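PUA domain-containing protein (Aeropyrum pernix, PDB 2CX0) is of unknown function but carries a PUA domain and probably binds RNA, perhaps in connection with translation initiation. Local coordinates at residues L96-K99 / G100-I103; A151-K154 / L155-K159; V168-L171 / G172-L175. All coordinates share one frame; numbering follows the deposited sequence.

The three contacts follow one another along the chain, and each is local, linking residues a few positions apart. Interaction 1 (96-103) is the step from strand 93-97 into helix 99-107, interaction 2 (151-159) the greater part of helix 149-158 and its C-terminal end, and interaction 3 (168-175) the passage from strand 163-170 into helix 174-183. Interactions 1 and 3 hang on the same mixed sheet of the PUA domain, their centres about 16 Å apart; interaction 2 lies about 16 Å from the first and about 26 Å from the third, between centres. Two helix starts and one helix end are thus fixed locally, the last start where the chain leaves the PUA sheet and packs on the other, antiparallel sheet.

Interaction 1 (L96-K99 / G100-I103); sequences LVDK and GAAI. With SO4 (sulfate ion), chain B.
With CG of Asp98 set between its backbone N and carbonyl carbon (chi1 62°), the carboxylate folds back over the first turn of helix 99-107, and OD1 accepts from Ala101 N at 2.9 Å. This is an N-cap, placed where strand 93-97 of the PUA domain passes into the helix. The amide meets OD1 nearly along its C-O bond, and the methyl of Ala101 sits against the same oxygen. The backbone takes over at once: Ala102 N donates to Asp98 O, and Ile103 N to Lys99 O at 3.0 Å. Ahead of the cap, Val97 turns its side chain to the helix, with CB 3.8 Å from Ala101 CB and CG2 by Ala102 CB. Leu111 also packs on Val97 and Ala101, joining strand, helix and strand 111-112. On the outer side Lys99 and Ile103 run alongside each other, CG of the lysine lying 3.9 Å from CD1 of the isoleucine. The Lys99 amide, also at the helix start, instead binds a sulfate, probably from the crystallisation liquor. Sulfate O3 accepts from Lys99 N at 2.6 Å, with an N-H...O angle of 157°, and lies 3.5 Å from Asp98 CA.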
ATOM      1  N   LEU A  96       2.562   9.516  10.548  1.00 11.01           N
ATOM      2  CA  LEU A  96       2.670  10.792   9.879  1.00 11.39           C
ATOM      3  C   LEU A  96       4.132  11.151   9.864  1.00  8.09           C
ATOM      4  O   LEU A  96       4.851  10.889  10.850  1.00 11.88           O
ATOM      5  CB  LEU A  96       1.875  11.840  10.653  1.00 11.95           C
ATOM      6  CG  LEU A  96       0.419  11.442  10.905  1.00 20.98           C
ATOM      7  CD1 LEU A  96      -0.289  12.554  11.704  1.00 18.98           C
ATOM      8  CD2 LEU A  96      -0.272  11.179   9.560  1.00 22.01           C
ATOM      9  N   VAL A  97       4.579  11.742   8.758  1.00 11.44           N
ATOM     10  CA  VAL A  97       6.016  12.040   8.582  1.00  8.42           C
ATOM     11  C   VAL A  97       6.245  13.479   8.153  1.00 12.76           C
ATOM     12  O   VAL A  97       5.355  14.134   7.582  1.00 11.43           O
ATOM     13  CB  VAL A  97       6.684  11.076   7.531  1.00 13.33           C
ATOM     14  CG1 VAL A  97       6.330   9.614   7.832  1.00 12.78           C
ATOM     15  CG2 VAL A  97       6.195  11.435   6.014  1.00  9.55           C
ATOM     16  N   ASP A  98       7.469  13.961   8.417  1.00 14.82           N
ATOM     17  CA  ASP A  98       7.841  15.305   8.044  1.00 16.15           C
ATOM     18  C   ASP A  98       8.123  15.418   6.536  1.00 15.73           C
ATOM     19  O   ASP A  98       8.136  14.416   5.825  1.00 13.01           O
ATOM     20  CB  ASP A  98       9.003  15.840   8.911  1.00 14.79           C
ATOM     21  CG  ASP A  98      10.306  15.059   8.792  1.00 16.05           C
ATOM     22  OD1 ASP A  98      10.600  14.447   7.771  1.00 16.56           O
ATOM     23  OD2 ASP A  98      11.093  15.106   9.757  1.00 21.22           O
ATOM     24  N   LYS A  99       8.313  16.638   6.039  1.00 14.34           N
ATOM     25  CA  LYS A  99       8.518  16.833   4.613  1.00 13.99           C
ATOM     26  C   LYS A  99       9.742  16.104   4.061  1.00 12.96           C
ATOM     27  O   LYS A  99       9.677  15.473   3.038  1.00 12.67           O
ATOM     28  CB  LYS A  99       8.628  18.349   4.259  1.00 12.47           C
ATOM     29  CG  LYS A  99       8.909  18.585   2.778  1.00 15.67           C
ATOM     30  CD  LYS A  99       9.106  20.108   2.488  1.00 26.58           C
ATOM     31  CE  LYS A  99       7.782  20.852   2.440  1.00 35.17           C
ATOM     32  NZ  LYS A  99       8.006  22.278   1.974  1.00 38.46           N
ATOM     33  N   GLY A 100      10.884  16.204   4.745  1.00 13.86           N
ATOM     34  CA  GLY A 100      12.075  15.497   4.252  1.00 12.78           C
ATOM     35  C   GLY A 100      11.839  13.973   4.171  1.00 15.25           C
ATOM     36  O   GLY A 100      12.328  13.306   3.240  1.00 15.55           O
ATOM     37  N   ALA A 101      11.096  13.428   5.131  1.00 11.35           N
ATOM     38  CA  ALA A 101      10.817  11.999   5.111  1.00 12.39           C
ATOM     39  C   ALA A 101       9.829  11.643   4.010  1.00  9.39           C
ATOM     40  O   ALA A 101      10.003  10.595   3.374  1.00 13.10           O
ATOM     41  CB  ALA A 101      10.289  11.494   6.493  1.00 11.45           C
ATOM     42  N   ALA A 102       8.834  12.493   3.765  1.00  9.69           N
ATOM     43  CA  ALA A 102       7.839  12.229   2.697  1.00 12.67           C
ATOM     44  C   ALA A 102       8.619  12.194   1.378  1.00 15.04           C
ATOM     45  O   ALA A 102       8.415  11.336   0.549  1.00 12.73           O
ATOM     46  CB  ALA A 102       6.766  13.365   2.625  1.00 12.44           C
ATOM     47  N   ILE A 103       9.534  13.147   1.186  1.00 14.74           N
ATOM     48  CA  ILE A 103      10.326  13.161  -0.028  1.00  9.90           C
ATOM     49  C   ILE A 103      11.212  11.929  -0.133  1.00 14.42           C
ATOM     50  O   ILE A 103      11.332  11.290  -1.203  1.00 14.45           O
ATOM     51  CB  ILE A 103      11.203  14.454  -0.069  1.00 10.98           C
ATOM     52  CG1 ILE A 103      10.319  15.646  -0.417  1.00 15.16           C
ATOM     53  CG2 ILE A 103      12.360  14.314  -1.117  1.00 11.65           C
ATOM     54  CD1 ILE A 103      10.974  16.929  -0.077  1.00 19.46           C
TER
HETATM   55  S   SO4 B1001       8.584  19.749   8.092  1.00 38.31           S
HETATM   56  O1  SO4 B1001       9.956  19.299   8.389  1.00 36.75           O
HETATM   57  O2  SO4 B1001       8.683  20.916   7.192  1.00 44.19           O
HETATM   58  O3  SO4 B1001       7.688  18.730   7.496  1.00 41.28           O
HETATM   59  O4  SO4 B1001       8.000  20.218   9.337  1.00 42.47           O

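Interaction 2 (A151-K154 / L155-K159); sequences ALEK and LYREK
Glu153 and Arg157, one helical turn apart, run side by side and bring opposite charges together, carboxylate and guanidinium planes 36° apart. Glu153 OE1 and Arg157 NH1 are modelled too close together, so the salt bridge between them is doubtful in its detail. The same NH1 donates to Glu153 O at 2.9 Å, a bond subject to the same doubt. Glu153 reaches across because its chain bends at chi2 (-65°), whereas Arg157 stays extended from CG to NE. Tyr156 joins the group: its hydroxyl sits over one face of the Arg157 guanidinium, toward the rim, and Arg157 CG lies over the rim of one face of the Tyr156 ring. One water links Glu153 OE2 to Tyr156 OH, and another accepts from Arg157 NH2 at 3.0 Å. Outside this shell, Tyr156 and Leu152 pack on Val119 of strand 116-121, while Leu155 and Leu152 touch Ile113. The backbone keeps the spacing, with Leu155 N bonded to Ala151 O and Tyr156 N to Leu152 O at 2.9 Å. Lys159, with positive phi, then ends helix 149-158 as the C-prime residue of a Schellman motif.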
ATOM      1  N   ALA A 151       5.277   1.835  21.180  1.00 16.45           N
ATOM      2  CA  ALA A 151       6.689   2.091  21.310  1.00 17.35           C
ATOM      3  C   ALA A 151       7.068   3.263  20.380  1.00 15.55           C
ATOM      4  O   ALA A 151       7.920   4.086  20.741  1.00 18.94           O
ATOM      5  CB  ALA A 151       7.489   0.854  20.940  1.00 18.51           C
ATOM      6  N   LEU A 152       6.461   3.325  19.195  1.00 13.61           N
ATOM      7  CA  LEU A 152       6.802   4.372  18.251  1.00 14.48           C
ATOM      8  C   LEU A 152       6.423   5.744  18.839  1.00 13.99           C
ATOM      9  O   LEU A 152       7.123   6.745  18.623  1.00 14.40           O
ATOM     10  CB  LEU A 152       6.114   4.118  16.901  1.00 11.27           C
ATOM     11  CG  LEU A 152       6.486   5.076  15.754  1.00 15.13           C
ATOM     12  CD1 LEU A 152       8.028   5.046  15.475  1.00 16.37           C
ATOM     13  CD2 LEU A 152       5.670   4.604  14.462  1.00 13.08           C
ATOM     14  N   GLU A 153       5.316   5.784  19.561  1.00 14.25           N
ATOM     15  CA  GLU A 153       4.846   7.031  20.169  1.00 19.49           C
ATOM     16  C   GLU A 153       5.987   7.643  21.033  1.00 20.76           C
ATOM     17  O   GLU A 153       6.204   8.871  21.073  1.00 17.24           O
ATOM     18  CB  GLU A 153       3.636   6.722  21.080  1.00 22.37           C
ATOM     19  CG  GLU A 153       2.286   6.706  20.359  1.00 30.94           C
ATOM     20  CD  GLU A 153       1.912   8.086  19.814  1.00 35.40           C
ATOM     21  OE1 GLU A 153       2.482   9.087  20.251  1.00 43.39           O
ATOM     22  OE2 GLU A 153       1.025   8.190  18.969  1.00 49.26           O
ATOM     23  N   LYS A 154       6.718   6.776  21.722  1.00 18.04           N
ATOM     24  CA  LYS A 154       7.782   7.278  22.563  1.00 17.70           C
ATOM     25  C   LYS A 154       9.022   7.581  21.721  1.00 19.57           C
ATOM     26  O   LYS A 154       9.610   8.658  21.791  1.00 17.74           O
ATOM     27  CB  LYS A 154       8.111   6.244  23.629  1.00 20.80           C
ATOM     28  CG  LYS A 154       6.902   5.917  24.467  1.00 35.72           C
ATOM     29  CD  LYS A 154       7.305   5.431  25.840  1.00 45.41           C
ATOM     30  CE  LYS A 154       6.081   4.954  26.651  1.00 55.59           C
ATOM     31  NZ  LYS A 154       5.052   6.010  26.935  1.00 55.44           N
ATOM     32  N   LEU A 155       9.385   6.655  20.862  1.00 13.42           N
ATOM     33  CA  LEU A 155      10.592   6.819  20.053  1.00 11.59           C
ATOM     34  C   LEU A 155      10.604   8.038  19.133  1.00 14.12           C
ATOM     35  O   LEU A 155      11.637   8.678  18.999  1.00 15.16           O
ATOM     36  CB  LEU A 155      10.811   5.557  19.194  1.00 17.47           C
ATOM     37  CG  LEU A 155      11.125   4.268  20.002  1.00 22.55           C
ATOM     38  CD1 LEU A 155      11.042   3.002  19.064  1.00 19.61           C
ATOM     39  CD2 LEU A 155      12.544   4.439  20.643  1.00 20.97           C
ATOM     40  N   TYR A 156       9.486   8.380  18.488  1.00  9.87           N
ATOM     41  CA  TYR A 156       9.541   9.535  17.619  1.00 12.68           C
ATOM     42  C   TYR A 156       9.676  10.829  18.421  1.00 17.13           C
ATOM     43  O   TYR A 156      10.304  11.768  17.974  1.00 14.28           O
ATOM     44  CB  TYR A 156       8.321   9.579  16.648  1.00 18.08           C
ATOM     45  CG  TYR A 156       7.117  10.319  17.111  1.00 13.81           C
ATOM     46  CD1 TYR A 156       5.970   9.628  17.517  1.00 15.44           C
ATOM     47  CD2 TYR A 156       7.065  11.717  17.049  1.00 14.08           C
ATOM     48  CE1 TYR A 156       4.783  10.313  17.860  1.00 17.86           C
ATOM     49  CE2 TYR A 156       5.852  12.423  17.392  1.00 15.57           C
ATOM     50  CZ  TYR A 156       4.739  11.688  17.794  1.00 16.27           C
ATOM     51  OH  TYR A 156       3.594  12.306  18.181  1.00 15.72           O
ATOM     52  N   ARG A 157       9.119  10.865  19.621  1.00 12.58           N
ATOM     53  CA  ARG A 157       9.238  12.074  20.427  1.00 18.26           C
ATOM     54  C   ARG A 157      10.680  12.297  20.919  1.00 20.20           C
ATOM     55  O   ARG A 157      11.050  13.409  21.209  1.00 24.60           O
ATOM     56  CB  ARG A 157       8.276  11.992  21.610  1.00 14.09           C
ATOM     57  CG  ARG A 157       6.835  12.216  21.202  1.00 20.14           C
ATOM     58  CD  ARG A 157       5.928  12.012  22.406  1.00 22.04           C
ATOM     59  NE  ARG A 157       4.594  12.515  22.147  1.00 24.93           N
ATOM     60  CZ  ARG A 157       3.624  11.805  21.595  1.00 28.77           C
ATOM     61  NH1 ARG A 157       3.847  10.545  21.229  1.00 24.32           N
ATOM     62  NH2 ARG A 157       2.409  12.343  21.450  1.00 24.41           N
ATOM     63  N   GLU A 158      11.463  11.228  21.024  1.00 14.15           N
ATOM     64  CA  GLU A 158      12.861  11.302  21.410  1.00 19.24           C
ATOM     65  C   GLU A 158      13.717  11.453  20.158  1.00 20.85           C
ATOM     66  O   GLU A 158      14.906  11.713  20.243  1.00 15.36           O
ATOM     67  CB  GLU A 158      13.288   9.973  22.063  1.00 22.83           C
ATOM     68  CG  GLU A 158      12.410   9.562  23.227  1.00 28.27           C
ATOM     69  CD  GLU A 158      12.608   8.107  23.643  1.00 32.82           C
ATOM     70  OE1 GLU A 158      11.959   7.708  24.631  1.00 38.05           O
ATOM     71  OE2 GLU A 158      13.402   7.371  22.991  1.00 32.21           O
ATOM     72  N   LYS A 159      13.106  11.274  18.993  1.00 15.94           N
ATOM     73  CA  LYS A 159      13.850  11.245  17.711  1.00 17.89           C
ATOM     74  C   LYS A 159      14.993  10.205  17.765  1.00 13.60           C
ATOM     75  O   LYS A 159      16.125  10.436  17.348  1.00 17.66           O
ATOM     76  CB  LYS A 159      14.369  12.623  17.258  1.00 16.93           C
ATOM     77  CG  LYS A 159      13.240  13.582  17.099  1.00 12.80           C
ATOM     78  CD  LYS A 159      12.329  13.209  15.972  1.00 16.40           C
ATOM     79  CE  LYS A 159      11.137  14.173  15.982  1.00 18.12           C
ATOM     80  NZ  LYS A 159      10.282  13.997  14.798  1.00 22.21           N
TER
HETATM   81  O   HOH W   1       1.388  10.756  18.030  1.00 22.40           O
HETATM   82  O   HOH W   2      -0.068  11.170  20.335  1.00 45.24           O

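Interaction 3 (V168-L171 / G172-L175); sequences VHRL and GDAL
Hydrogen bonds tie Arg170 and Asp173 together twice. Asp173 N donates to Arg170 O at 3.1 Å, closing a type II beta turn, and Arg170 N returns a bond of 2.9 Å to Asp173 OD2, reaching it from above the carboxylate plane. The Asp173 CG stands between its own N and carbonyl carbon (chi1 72°), a placing that lets OD2 look back at the strand while OD1 caps Trp176 N at the start of helix 174-183. One water bridges OD2 to Val168 O, and another donates to Gly172 O.

Cation and backbone form a second group. Arg170 folds over the turn through a bend at chi2 (84°), and its NH1 donates to Leu171 O at 3.1 Å, with the acceptor close to the guanidinium plane. One face of that group lies over Asp173, whose CB is 3.5 Å from Arg170 NE; the charged atoms of the two residues do not touch. Replacing Arg170 with an alanine would probably leave Leu171 O without this donor and strip the cover from the turn and from Asp173 CB. Gly172 suits the corner, since at its backbone angles a CB would clash with Leu171 O.

Apolar and ring contacts make the third group. Leu175 CD2 lies over one face of the His169 imidazole, 4.3 Å from the centroid, a CH-pi contact, while Asp173 OD1 comes to the ring edge 3.1 Å from His169 CD2. Leu80 of helix 80-86 also packs on His169, and Phe69 and Ile59 of the antiparallel sheet receive Leu175.

Split between a strand amide and a helix amide, the Asp173 carboxylate joins the end of strand 163-170 to the following helix, and these donors, with the nearby arginine, would be expected to stabilise its negative charge.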
ATOM      1  N   VAL A 168       7.228  -1.348   1.468  1.00 12.03           N
ATOM      2  CA  VAL A 168       6.771  -2.433   0.583  1.00 11.59           C
ATOM      3  C   VAL A 168       6.393  -1.811  -0.796  1.00 11.09           C
ATOM      4  O   VAL A 168       6.787  -2.286  -1.861  1.00 11.02           O
ATOM      5  CB  VAL A 168       5.577  -3.151   1.184  1.00 11.99           C
ATOM      6  CG1 VAL A 168       4.846  -4.059   0.111  1.00 14.12           C
ATOM      7  CG2 VAL A 168       6.097  -4.001   2.395  1.00 12.93           C
ATOM      8  N   HIS A 169       5.640  -0.722  -0.768  1.00  9.92           N
ATOM      9  CA  HIS A 169       5.199  -0.045  -1.992  1.00  9.91           C
ATOM     10  C   HIS A 169       5.194   1.466  -1.727  1.00 13.16           C
ATOM     11  O   HIS A 169       4.775   1.926  -0.626  1.00 13.41           O
ATOM     12  CB  HIS A 169       3.795  -0.533  -2.386  1.00  9.34           C
ATOM     13  CG  HIS A 169       3.096   0.351  -3.375  1.00 13.62           C
ATOM     14  ND1 HIS A 169       1.871   0.938  -3.129  1.00 18.31           N
ATOM     15  CD2 HIS A 169       3.416   0.669  -4.651  1.00  7.69           C
ATOM     16  CE1 HIS A 169       1.463   1.584  -4.228  1.00  9.66           C
ATOM     17  NE2 HIS A 169       2.388   1.431  -5.161  1.00 16.58           N
ATOM     18  N   ARG A 170       5.646   2.259  -2.717  1.00 11.91           N
ATOM     19  CA  ARG A 170       5.723   3.691  -2.468  1.00  9.22           C
ATOM     20  C   ARG A 170       5.456   4.529  -3.710  1.00 13.39           C
ATOM     21  O   ARG A 170       5.517   4.028  -4.827  1.00 10.75           O
ATOM     22  CB  ARG A 170       7.097   4.064  -1.875  1.00 10.24           C
ATOM     23  CG  ARG A 170       8.306   3.639  -2.764  1.00  7.95           C
ATOM     24  CD  ARG A 170       8.643   4.638  -3.886  1.00  8.87           C
ATOM     25  NE  ARG A 170       9.835   4.129  -4.609  1.00  9.54           N
ATOM     26  CZ  ARG A 170      10.391   4.720  -5.667  1.00 15.44           C
ATOM     27  NH1 ARG A 170       9.887   5.875  -6.131  1.00 12.14           N
ATOM     28  NH2 ARG A 170      11.417   4.106  -6.288  1.00 11.23           N
ATOM     29  N   LEU A 171       5.128   5.801  -3.481  1.00 10.28           N
ATOM     30  CA  LEU A 171       4.815   6.742  -4.567  1.00  9.79           C
ATOM     31  C   LEU A 171       5.918   6.761  -5.663  1.00 12.35           C
ATOM     32  O   LEU A 171       7.082   7.055  -5.353  1.00 11.62           O
ATOM     33  CB  LEU A 171       4.713   8.139  -3.954  1.00 14.04           C
ATOM     34  CG  LEU A 171       3.669   9.006  -4.680  1.00 26.93           C
ATOM     35  CD1 LEU A 171       3.326  10.317  -3.908  1.00 27.39           C
ATOM     36  CD2 LEU A 171       4.203   9.236  -6.035  1.00 22.40           C
ATOM     37  N   GLY A 172       5.558   6.435  -6.908  1.00 11.03           N
ATOM     38  CA  GLY A 172       6.566   6.470  -7.961  1.00 12.73           C
ATOM     39  C   GLY A 172       7.336   5.178  -8.240  1.00 12.82           C
ATOM     40  O   GLY A 172       8.214   5.176  -9.110  1.00 10.97           O
ATOM     41  N   ASP A 173       7.070   4.114  -7.481  1.00 11.16           N
ATOM     42  CA  ASP A 173       7.741   2.870  -7.788  1.00 10.75           C
ATOM     43  C   ASP A 173       7.079   2.224  -9.052  1.00 13.25           C
ATOM     44  O   ASP A 173       6.117   2.751  -9.607  1.00 10.31           O
ATOM     45  CB  ASP A 173       7.857   1.914  -6.544  1.00  7.52           C
ATOM     46  CG  ASP A 173       6.527   1.252  -6.098  1.00 13.32           C
ATOM     47  OD1 ASP A 173       5.497   1.245  -6.838  1.00 13.34           O
ATOM     48  OD2 ASP A 173       6.566   0.701  -4.940  1.00 16.29           O
ATOM     49  N   ALA A 174       7.661   1.127  -9.538  1.00 12.41           N
ATOM     50  CA  ALA A 174       7.171   0.494 -10.745  1.00 12.92           C
ATOM     51  C   ALA A 174       5.704   0.084 -10.651  1.00 14.35           C
ATOM     52  O   ALA A 174       4.934   0.313 -11.615  1.00 10.91           O
ATOM     53  CB  ALA A 174       8.038  -0.698 -11.077  1.00  9.65           C
ATOM     54  N   LEU A 175       5.325  -0.507  -9.517  1.00  9.46           N
ATOM     55  CA  LEU A 175       3.928  -0.908  -9.344  1.00 12.25           C
ATOM     56  C   LEU A 175       3.021   0.343  -9.339  1.00 10.37           C
ATOM     57  O   LEU A 175       1.915   0.323  -9.932  1.00  9.10           O
ATOM     58  CB  LEU A 175       3.725  -1.720  -8.041  1.00 11.04           C
ATOM     59  CG  LEU A 175       2.268  -1.997  -7.594  1.00 10.17           C
ATOM     60  CD1 LEU A 175       1.557  -2.909  -8.619  1.00 13.07           C
ATOM     61  CD2 LEU A 175       2.258  -2.692  -6.281  1.00 13.37           C
TER
HETATM   62  O   HOH W   3       6.286  -2.304  -4.844  1.00 28.46           O
HETATM   63  O   HOH W   4      11.123   5.017  -9.328  1.00 29.01           O